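Local coordinates for reticulocyte binding protein (Streptococcus agalactiae COH1, PDB 3FAW), which is a cell-wall-anchored pullulanase that probably hydrolyses alpha-1,6-glucosidic bonds in pullulan and branched alpha-glucans, at residues Leu70-Asp84 with Ile96-Ser110. Residues are numbered along the deposited sequence; the frame is centred on the assembly and turned at random.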
ATOM      1  N   LEU A  70      -4.177 -51.378  -1.808  1.00 28.99           N
ATOM      2  CA  LEU A  70      -3.889 -50.147  -2.545  1.00 27.62           C
ATOM      3  C   LEU A  70      -3.547 -50.421  -4.011  1.00 27.00           C
ATOM      4  O   LEU A  70      -2.687 -51.255  -4.309  1.00 27.14           O
ATOM      5  CB  LEU A  70      -2.732 -49.400  -1.877  1.00 27.15           C
ATOM      6  CG  LEU A  70      -2.503 -47.947  -2.296  1.00 26.80           C
ATOM      7  CD1 LEU A  70      -3.594 -47.041  -1.729  1.00 20.38           C
ATOM      8  CD2 LEU A  70      -1.129 -47.483  -1.842  1.00 26.71           C
ATOM      9  N   LYS A  71      -4.222 -49.719  -4.919  1.00 26.16           N
ATOM     10  CA  LYS A  71      -3.938 -49.812  -6.353  1.00 25.88           C
ATOM     11  C   LYS A  71      -3.950 -48.435  -7.013  1.00 24.36           C
ATOM     12  O   LYS A  71      -4.744 -47.565  -6.649  1.00 23.90           O
ATOM     13  CB  LYS A  71      -4.941 -50.739  -7.044  1.00 26.52           C
ATOM     14  CG  LYS A  71      -4.757 -52.206  -6.686  1.00 27.95           C
ATOM     15  CD  LYS A  71      -5.731 -53.101  -7.436  1.00 28.87           C
ATOM     16  CE  LYS A  71      -5.626 -54.545  -6.958  1.00 30.23           C
ATOM     17  NZ  LYS A  71      -6.673 -55.417  -7.572  1.00 31.47           N
ATOM     18  N   VAL A  72      -3.055 -48.254  -7.981  1.00 23.16           N
ATOM     19  CA  VAL A  72      -2.916 -47.004  -8.721  1.00 21.93           C
ATOM     20  C   VAL A  72      -3.112 -47.263 -10.210  1.00 21.89           C
ATOM     21  O   VAL A  72      -2.548 -48.214 -10.755  1.00 20.88           O
ATOM     22  CB  VAL A  72      -1.518 -46.390  -8.520  1.00 21.72           C
ATOM     23  CG1 VAL A  72      -1.383 -45.091  -9.303  1.00 20.50           C
ATOM     24  CG2 VAL A  72      -1.240 -46.163  -7.041  1.00 21.41           C
ATOM     25  N   THR A  73      -3.910 -46.423 -10.866  1.00 21.25           N
ATOM     26  CA  THR A  73      -4.091 -46.511 -12.315  1.00 21.83           C
ATOM     27  C   THR A  73      -3.925 -45.142 -12.970  1.00 21.86           C
ATOM     28  O   THR A  73      -4.010 -44.107 -12.305  1.00 20.69           O
ATOM     29  CB  THR A  73      -5.464 -47.118 -12.695  1.00 22.49           C
ATOM     30  OG1 THR A  73      -6.520 -46.288 -12.200  1.00 21.75           O
ATOM     31  CG2 THR A  73      -5.613 -48.529 -12.119  1.00 21.92           C
ATOM     32  N   ASP A  74      -3.674 -45.152 -14.274  1.00 22.50           N
ATOM     33  CA  ASP A  74      -3.450 -43.925 -15.039  1.00 23.12           C
ATOM     34  C   ASP A  74      -4.762 -43.380 -15.615  1.00 23.81           C
ATOM     35  O   ASP A  74      -5.840 -43.901 -15.319  1.00 23.70           O
ATOM     36  CB  ASP A  74      -2.394 -44.160 -16.138  1.00 23.84           C
ATOM     37  CG  ASP A  74      -2.881 -45.067 -17.266  1.00 24.08           C
ATOM     38  OD1 ASP A  74      -4.077 -45.434 -17.306  1.00 26.04           O
ATOM     39  OD2 ASP A  74      -2.047 -45.415 -18.126  1.00 25.72           O
ATOM     40  N   LYS A  75      -4.661 -42.334 -16.436  0.80 25.55           N
ATOM     41  CA  LYS A  75      -5.834 -41.666 -17.020  0.80 27.26           C
ATOM     42  C   LYS A  75      -6.728 -42.581 -17.873  0.80 29.00           C
ATOM     43  O   LYS A  75      -7.919 -42.307 -18.036  0.80 29.09           O
ATOM     44  CB  LYS A  75      -5.398 -40.449 -17.851  0.80 27.21           C
ATOM     45  CG  LYS A  75      -4.629 -40.781 -19.127  0.80 27.30           C
ATOM     46  CD  LYS A  75      -4.196 -39.518 -19.858  0.80 27.58           C
ATOM     47  CE  LYS A  75      -3.570 -39.840 -21.205  0.80 27.68           C
ATOM     48  NZ  LYS A  75      -3.042 -38.619 -21.878  0.80 27.77           N
ATOM     49  N   ASN A  76      -6.149 -43.650 -18.419  1.00 30.90           N
ATOM     50  CA  ASN A  76      -6.894 -44.624 -19.221  1.00 32.07           C
ATOM     51  C   ASN A  76      -7.211 -45.917 -18.458  1.00 31.85           C
ATOM     52  O   ASN A  76      -7.453 -46.960 -19.068  1.00 31.81           O
ATOM     53  CB  ASN A  76      -6.119 -44.939 -20.505  1.00 32.45           C
ATOM     54  CG  ASN A  76      -5.914 -43.715 -21.379  1.00 35.13           C
ATOM     55  OD1 ASN A  76      -6.726 -42.788 -21.374  1.00 38.94           O
ATOM     56  ND2 ASN A  76      -4.826 -43.709 -22.142  1.00 37.27           N
ATOM     57  N   GLN A  77      -7.203 -45.838 -17.127  1.00 32.62           N
ATOM     58  CA  GLN A  77      -7.580 -46.953 -16.238  1.00 32.80           C
ATOM     59  C   GLN A  77      -6.584 -48.125 -16.228  1.00 31.88           C
ATOM     60  O   GLN A  77      -6.897 -49.198 -15.704  1.00 32.26           O
ATOM     61  CB  GLN A  77      -8.990 -47.468 -16.576  1.00 33.49           C
ATOM     62  CG  GLN A  77     -10.071 -46.384 -16.637  1.00 34.25           C
ATOM     63  CD  GLN A  77     -11.264 -46.791 -17.493  1.00 35.13           C
ATOM     64  OE1 GLN A  77     -11.125 -47.040 -18.692  0.50 35.26           O
ATOM     65  NE2 GLN A  77     -12.442 -46.850 -16.880  0.50 34.95           N
ATOM     66  N   ASN A  78      -5.387 -47.918 -16.781  1.00 30.59           N
ATOM     67  CA  ASN A  78      -4.361 -48.963 -16.832  1.00 29.57           C
ATOM     68  C   ASN A  78      -3.523 -48.985 -15.556  1.00 27.97           C
ATOM     69  O   ASN A  78      -3.153 -47.934 -15.029  1.00 27.93           O
ATOM     70  CB  ASN A  78      -3.449 -48.771 -18.049  1.00 30.00           C
ATOM     71  CG  ASN A  78      -4.201 -48.859 -19.373  1.00 30.65           C
ATOM     72  OD1 ASN A  78      -3.920 -48.108 -20.307  1.00 33.34           O
ATOM     73  ND2 ASN A  78      -5.161 -49.779 -19.456  1.00 29.30           N
ATOM     74  N   ALA A  79      -3.220 -50.190 -15.081  1.00 26.71           N
ATOM     75  CA  ALA A  79      -2.535 -50.395 -13.802  1.00 25.62           C
ATOM     76  C   ALA A  79      -1.098 -49.875 -13.807  1.00 24.32           C
ATOM     77  O   ALA A  79      -0.354 -50.090 -14.764  1.00 23.36           O
ATOM     78  CB  ALA A  79      -2.552 -51.881 -13.434  1.00 25.67           C
ATOM     79  N   ILE A  80      -0.719 -49.192 -12.727  1.00 23.77           N
ATOM     80  CA  ILE A  80       0.647 -48.699 -12.546  1.00 23.15           C
ATOM     81  C   ILE A  80       1.310 -49.448 -11.388  1.00 23.21           C
ATOM     82  O   ILE A  80       0.698 -49.650 -10.336  1.00 22.95           O
ATOM     83  CB  ILE A  80       0.677 -47.176 -12.270  1.00 23.62           C
ATOM     84  CG1 ILE A  80      -0.092 -46.410 -13.351  1.00 24.18           C
ATOM     85  CG2 ILE A  80       2.114 -46.671 -12.206  1.00 20.41           C
ATOM     86  CD1 ILE A  80       0.510 -46.528 -14.744  1.00 25.44           C
ATOM     87  N   GLN A  81       2.559 -49.861 -11.590  1.00 22.20           N
ATOM     88  CA  GLN A  81       3.288 -50.637 -10.592  1.00 22.58           C
ATOM     89  C   GLN A  81       3.759 -49.748  -9.441  1.00 21.41           C
ATOM     90  O   GLN A  81       4.394 -48.718  -9.662  1.00 21.64           O
ATOM     91  CB  GLN A  81       4.486 -51.347 -11.234  1.00 23.27           C
ATOM     92  CG  GLN A  81       5.180 -52.363 -10.326  1.00 24.05           C
ATOM     93  CD  GLN A  81       6.147 -53.269 -11.082  1.00 25.76           C
ATOM     94  OE1 GLN A  81       6.594 -52.944 -12.182  0.10 25.12           O
ATOM     95  NE2 GLN A  81       6.472 -54.411 -10.486  0.10 25.22           N
ATOM     96  N   ILE A  82       3.434 -50.154  -8.218  1.00 20.27           N
ATOM     97  CA  ILE A  82       3.902 -49.471  -7.019  1.00 19.91           C
ATOM     98  C   ILE A  82       5.285 -50.011  -6.649  1.00 19.80           C
ATOM     99  O   ILE A  82       5.424 -51.190  -6.323  1.00 18.84           O
ATOM    100  CB  ILE A  82       2.927 -49.678  -5.840  1.00 20.37           C
ATOM    101  CG1 ILE A  82       1.547 -49.117  -6.192  1.00 18.53           C
ATOM    102  CG2 ILE A  82       3.467 -49.022  -4.566  1.00 19.04           C
ATOM    103  CD1 ILE A  82       0.519 -49.263  -5.087  1.00 20.01           C
ATOM    104  N   SER A  83       6.299 -49.149  -6.711  1.00 19.03           N
ATOM    105  CA  SER A  83       7.673 -49.541  -6.381  1.00 18.87           C
ATOM    106  C   SER A  83       7.856 -49.782  -4.882  1.00 18.82           C
ATOM    107  O   SER A  83       8.493 -50.755  -4.482  1.00 20.14           O
ATOM    108  CB  SER A  83       8.672 -48.485  -6.872  1.00 19.04           C
ATOM    109  OG  SER A  83       8.710 -48.449  -8.288  0.50 15.42           O
ATOM    110  N   ASP A  84       7.299 -48.890  -4.065  1.00 18.47           N
ATOM    111  CA  ASP A  84       7.330 -49.025  -2.603  1.00 17.82           C
ATOM    112  C   ASP A  84       6.336 -48.035  -1.974  1.00 17.54           C
ATOM    113  O   ASP A  84       5.844 -47.123  -2.651  1.00 16.52           O
ATOM    114  CB  ASP A  84       8.747 -48.753  -2.076  1.00 18.04           C
ATOM    115  CG  ASP A  84       8.988 -49.317  -0.680  1.00 20.20           C
ATOM    116  OD1 ASP A  84       8.087 -49.975  -0.108  1.00 21.98           O
ATOM    117  OD2 ASP A  84      10.094 -49.092  -0.153  1.00 19.68           O
ATOM    118  N   ILE A  96       3.488 -42.919  -1.739  1.00 16.99           N
ATOM    119  CA  ILE A  96       3.471 -43.989  -2.733  1.00 14.95           C
ATOM    120  C   ILE A  96       4.523 -43.704  -3.804  1.00 16.00           C
ATOM    121  O   ILE A  96       4.513 -42.629  -4.409  1.00 16.01           O
ATOM    122  CB  ILE A  96       2.080 -44.093  -3.417  1.00 15.29           C
ATOM    123  CG1 ILE A  96       0.957 -44.164  -2.371  1.00 14.19           C
ATOM    124  CG2 ILE A  96       2.025 -45.305  -4.334  1.00 13.08           C
ATOM    125  CD1 ILE A  96      -0.431 -43.887  -2.930  1.00 12.57           C
ATOM    126  N   LYS A  97       5.416 -44.672  -4.033  1.00 14.90           N
ATOM    127  CA  LYS A  97       6.511 -44.539  -5.000  1.00 14.75           C
ATOM    128  C   LYS A  97       6.282 -45.390  -6.247  1.00 15.45           C
ATOM    129  O   LYS A  97       5.742 -46.500  -6.171  1.00 14.73           O
ATOM    130  CB  LYS A  97       7.847 -44.946  -4.367  1.00 15.43           C
ATOM    131  CG  LYS A  97       8.264 -44.106  -3.169  0.50 13.58           C
ATOM    132  CD  LYS A  97       9.580 -44.605  -2.595  0.50 13.18           C
ATOM    133  CE  LYS A  97       9.842 -44.045  -1.207  0.50  9.31           C
ATOM    134  NZ  LYS A  97      10.125 -42.577  -1.235  0.60  3.91           N
ATOM    135  N   GLY A  98       6.732 -44.867  -7.386  1.00 14.92           N
ATOM    136  CA  GLY A  98       6.594 -45.532  -8.681  1.00 15.43           C
ATOM    137  C   GLY A  98       6.929 -44.565  -9.805  1.00 16.06           C
ATOM    138  O   GLY A  98       7.383 -43.459  -9.547  1.00 16.95           O
ATOM    139  N   ASP A  99       6.712 -44.981 -11.048  1.00 15.78           N
ATOM    140  CA  ASP A  99       6.964 -44.120 -12.206  1.00 16.31           C
ATOM    141  C   ASP A  99       5.649 -43.469 -12.633  1.00 15.37           C
ATOM    142  O   ASP A  99       4.826 -44.090 -13.309  1.00 14.43           O
ATOM    143  CB  ASP A  99       7.583 -44.929 -13.358  1.00 16.26           C
ATOM    144  CG  ASP A  99       8.058 -44.052 -14.516  1.00 17.50           C
ATOM    145  OD1 ASP A  99       7.581 -42.907 -14.672  1.00 13.60           O
ATOM    146  OD2 ASP A  99       8.928 -44.521 -15.279  1.00 20.38           O
ATOM    147  N   PHE A 100       5.453 -42.218 -12.224  1.00 16.86           N
ATOM    148  CA  PHE A 100       4.189 -41.515 -12.458  1.00 18.03           C
ATOM    149  C   PHE A 100       4.354 -40.383 -13.475  1.00 18.99           C
ATOM    150  O   PHE A 100       4.423 -39.206 -13.112  1.00 18.56           O
ATOM    151  CB  PHE A 100       3.630 -40.984 -11.138  1.00 17.80           C
ATOM    152  CG  PHE A 100       3.441 -42.046 -10.087  1.00 18.04           C
ATOM    153  CD1 PHE A 100       2.623 -43.142 -10.326  1.00 19.34           C
ATOM    154  CD2 PHE A 100       4.068 -41.940  -8.852  1.00 19.61           C
ATOM    155  CE1 PHE A 100       2.437 -44.120  -9.352  1.00 20.94           C
ATOM    156  CE2 PHE A 100       3.892 -42.910  -7.877  1.00 18.35           C
ATOM    157  CZ  PHE A 100       3.074 -44.004  -8.127  1.00 20.24           C
ATOM    158  N   ASN A 101       4.408 -40.758 -14.752  1.00 19.81           N
ATOM    159  CA  ASN A 101       4.561 -39.801 -15.852  1.00 21.30           C
ATOM    160  C   ASN A 101       3.347 -38.873 -15.909  1.00 21.83           C
ATOM    161  O   ASN A 101       2.228 -39.339 -16.136  1.00 21.32           O
ATOM    162  CB  ASN A 101       4.729 -40.549 -17.184  1.00 21.87           C
ATOM    163  CG  ASN A 101       5.116 -39.634 -18.350  1.00 22.88           C
ATOM    164  OD1 ASN A 101       5.100 -38.408 -18.241  1.00 21.89           O
ATOM    165  ND2 ASN A 101       5.465 -40.245 -19.477  1.00 22.00           N
ATOM    166  N   PRO A 102       3.557 -37.556 -15.693  1.00 22.62           N
ATOM    167  CA  PRO A 102       2.416 -36.633 -15.673  1.00 23.26           C
ATOM    168  C   PRO A 102       1.642 -36.553 -16.994  1.00 24.07           C
ATOM    169  O   PRO A 102       0.488 -36.130 -16.997  1.00 23.02           O
ATOM    170  CB  PRO A 102       3.052 -35.279 -15.320  1.00 23.50           C
ATOM    171  CG  PRO A 102       4.495 -35.418 -15.620  1.00 23.41           C
ATOM    172  CD  PRO A 102       4.837 -36.861 -15.443  1.00 22.68           C
ATOM    173  N   LYS A 103       2.266 -36.969 -18.096  1.00 26.06           N
ATOM    174  CA  LYS A 103       1.595 -37.025 -19.399  1.00 27.80           C
ATOM    175  C   LYS A 103       0.529 -38.130 -19.455  1.00 27.56           C
ATOM    176  O   LYS A 103      -0.411 -38.050 -20.249  1.00 26.76           O
ATOM    177  CB  LYS A 103       2.625 -37.216 -20.517  1.00 28.01           C
ATOM    178  CG  LYS A 103       3.575 -36.028 -20.681  1.00 30.78           C
ATOM    179  CD  LYS A 103       4.537 -36.232 -21.839  1.00 33.25           C
ATOM    180  CE  LYS A 103       5.254 -34.940 -22.216  1.00 36.71           C
ATOM    181  NZ  LYS A 103       6.124 -34.427 -21.120  1.00 39.51           N
ATOM    182  N   GLN A 104       0.690 -39.153 -18.615  1.00 27.52           N
ATOM    183  CA  GLN A 104      -0.303 -40.220 -18.461  1.00 27.73           C
ATOM    184  C   GLN A 104      -1.233 -39.953 -17.274  1.00 27.13           C
ATOM    185  O   GLN A 104      -2.102 -40.774 -16.964  1.00 26.91           O
ATOM    186  CB  GLN A 104       0.394 -41.568 -18.254  1.00 28.83           C
ATOM    187  CG  GLN A 104       1.394 -41.952 -19.347  1.00 31.24           C
ATOM    188  CD  GLN A 104       0.744 -42.178 -20.700  1.00 33.96           C
ATOM    189  OE1 GLN A 104      -0.397 -42.633 -20.790  1.00 36.95           O
ATOM    190  NE2 GLN A 104       1.475 -41.864 -21.765  1.00 37.88           N
ATOM    191  N   GLY A 105      -1.041 -38.812 -16.609  1.00 26.67           N
ATOM    192  CA  GLY A 105      -1.835 -38.438 -15.439  1.00 25.70           C
ATOM    193  C   GLY A 105      -3.125 -37.764 -15.871  1.00 24.65           C
ATOM    194  O   GLY A 105      -3.325 -37.542 -17.066  1.00 25.69           O
ATOM    195  N   HIS A 106      -4.013 -37.427 -14.935  1.00 23.79           N
ATOM    196  CA  HIS A 106      -3.831 -37.651 -13.501  1.00 22.87           C
ATOM    197  C   HIS A 106      -4.081 -39.106 -13.137  1.00 21.85           C
ATOM    198  O   HIS A 106      -4.749 -39.835 -13.871  1.00 21.89           O
ATOM    199  CB  HIS A 106      -4.798 -36.774 -12.703  1.00 23.73           C
ATOM    200  CG  HIS A 106      -4.585 -35.306 -12.898  1.00 24.90           C
ATOM    201  ND1 HIS A 106      -5.505 -34.496 -13.528  1.00 27.36           N
ATOM    202  CD2 HIS A 106      -3.555 -34.502 -12.545  1.00 25.26           C
ATOM    203  CE1 HIS A 106      -5.051 -33.256 -13.553  1.00 25.77           C
ATOM    204  NE2 HIS A 106      -3.871 -33.232 -12.961  1.00 25.57           N
ATOM    205  N   PHE A 107      -3.553 -39.517 -11.990  1.00 19.99           N
ATOM    206  CA  PHE A 107      -3.661 -40.901 -11.547  1.00 18.66           C
ATOM    207  C   PHE A 107      -4.847 -41.121 -10.605  1.00 18.15           C
ATOM    208  O   PHE A 107      -5.246 -40.223  -9.865  1.00 17.84           O
ATOM    209  CB  PHE A 107      -2.334 -41.345 -10.928  1.00 17.55           C
ATOM    210  CG  PHE A 107      -1.188 -41.285 -11.901  1.00 16.52           C
ATOM    211  CD1 PHE A 107      -0.901 -42.366 -12.722  1.00 13.95           C
ATOM    212  CD2 PHE A 107      -0.437 -40.127 -12.039  1.00 14.20           C
ATOM    213  CE1 PHE A 107       0.131 -42.305 -13.639  1.00 14.98           C
ATOM    214  CE2 PHE A 107       0.596 -40.062 -12.959  1.00 15.19           C
ATOM    215  CZ  PHE A 107       0.879 -41.153 -13.759  1.00 14.94           C
ATOM    216  N   ASN A 108      -5.432 -42.312 -10.686  1.00 18.22           N
ATOM    217  CA  ASN A 108      -6.497 -42.719  -9.775  1.00 19.17           C
ATOM    218  C   ASN A 108      -5.928 -43.613  -8.679  1.00 18.45           C
ATOM    219  O   ASN A 108      -5.354 -44.666  -8.962  1.00 17.10           O
ATOM    220  CB  ASN A 108      -7.603 -43.466 -10.522  1.00 19.52           C
ATOM    221  CG  ASN A 108      -8.821 -43.731  -9.648  1.00 23.61           C
ATOM    222  OD1 ASN A 108      -9.605 -42.822  -9.365  1.00 29.34           O
ATOM    223  ND2 ASN A 108      -8.985 -44.980  -9.216  1.00 24.32           N
ATOM    224  N   ILE A 109      -6.081 -43.182  -7.432  1.00 19.03           N
ATOM    225  CA  ILE A 109      -5.679 -43.982  -6.279  1.00 19.45           C
ATOM    226  C   ILE A 109      -6.939 -44.613  -5.699  1.00 20.27           C
ATOM    227  O   ILE A 109      -7.946 -43.929  -5.518  1.00 20.78           O
ATOM    228  CB  ILE A 109      -4.973 -43.131  -5.200  1.00 18.45           C
ATOM    229  CG1 ILE A 109      -3.946 -42.176  -5.833  1.00 18.88           C
ATOM    230  CG2 ILE A 109      -4.296 -44.028  -4.175  1.00 18.53           C
ATOM    231  CD1 ILE A 109      -2.935 -42.856  -6.738  1.00 18.04           C
ATOM    232  N   SER A 110      -6.891 -45.915  -5.421  1.00 21.56           N
ATOM    233  CA  SER A 110      -8.063 -46.629  -4.910  1.00 22.79           C
ATOM    234  C   SER A 110      -7.742 -47.516  -3.712  1.00 22.75           C
ATOM    235  O   SER A 110      -6.660 -48.095  -3.614  1.00 21.53           O
ATOM    236  CB  SER A 110      -8.725 -47.459  -6.014  1.00 23.39           C
ATOM    237  OG  SER A 110      -7.855 -48.460  -6.508  1.00 25.56           O
TER
HETATM  238  O   HOH W   1       5.734 -47.571 -11.830  1.00 19.92           O
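V72 packs against I109, F100 and F107, and this apolar cluster is the tight part of the contact. With V72 CG1 anti to the backbone N (chi1 180°), V72 CG1 and V72 CG2 each lie 3.7 Å from I109 CD1, while V72 CG1 is also 3.9 Å from F100 CE1. I80 crosses F107 at about a right angle and sets I80 CG2 3.8 Å from F100 CE1. F100 CD1 stands over the centre of one F107 face; G105 CA covers the opposite face near its rim. At one end L70 and I96 meet tip to tip, L70 CD2 to I96 CD1 3.8 Å. Strands 71-73 and 108-110 are antiparallel (162° between axes) in a mixed N-terminal sheet, the contact centre lying about 46 Å from the chain centre; V72 and I109 form a non-hydrogen-bonded pair flanked by the hydrogen-bonded pairs K71-S110 and T73-N108. K71 O accepts from S110 N and, above its carbonyl plane, from S110 OG at 3.2 Å. At the solvent-exposed rim two bonds tie K75: N to Q104 O, and NZ to K103 O at 3.1 Å. The S83/D84 edge is looser: S83 N bonds to K97 O at a bent 138° and K97 N to D84 O, a classic beta bulge, and one water bridges Q81 O (2.8 Å) to D99 N.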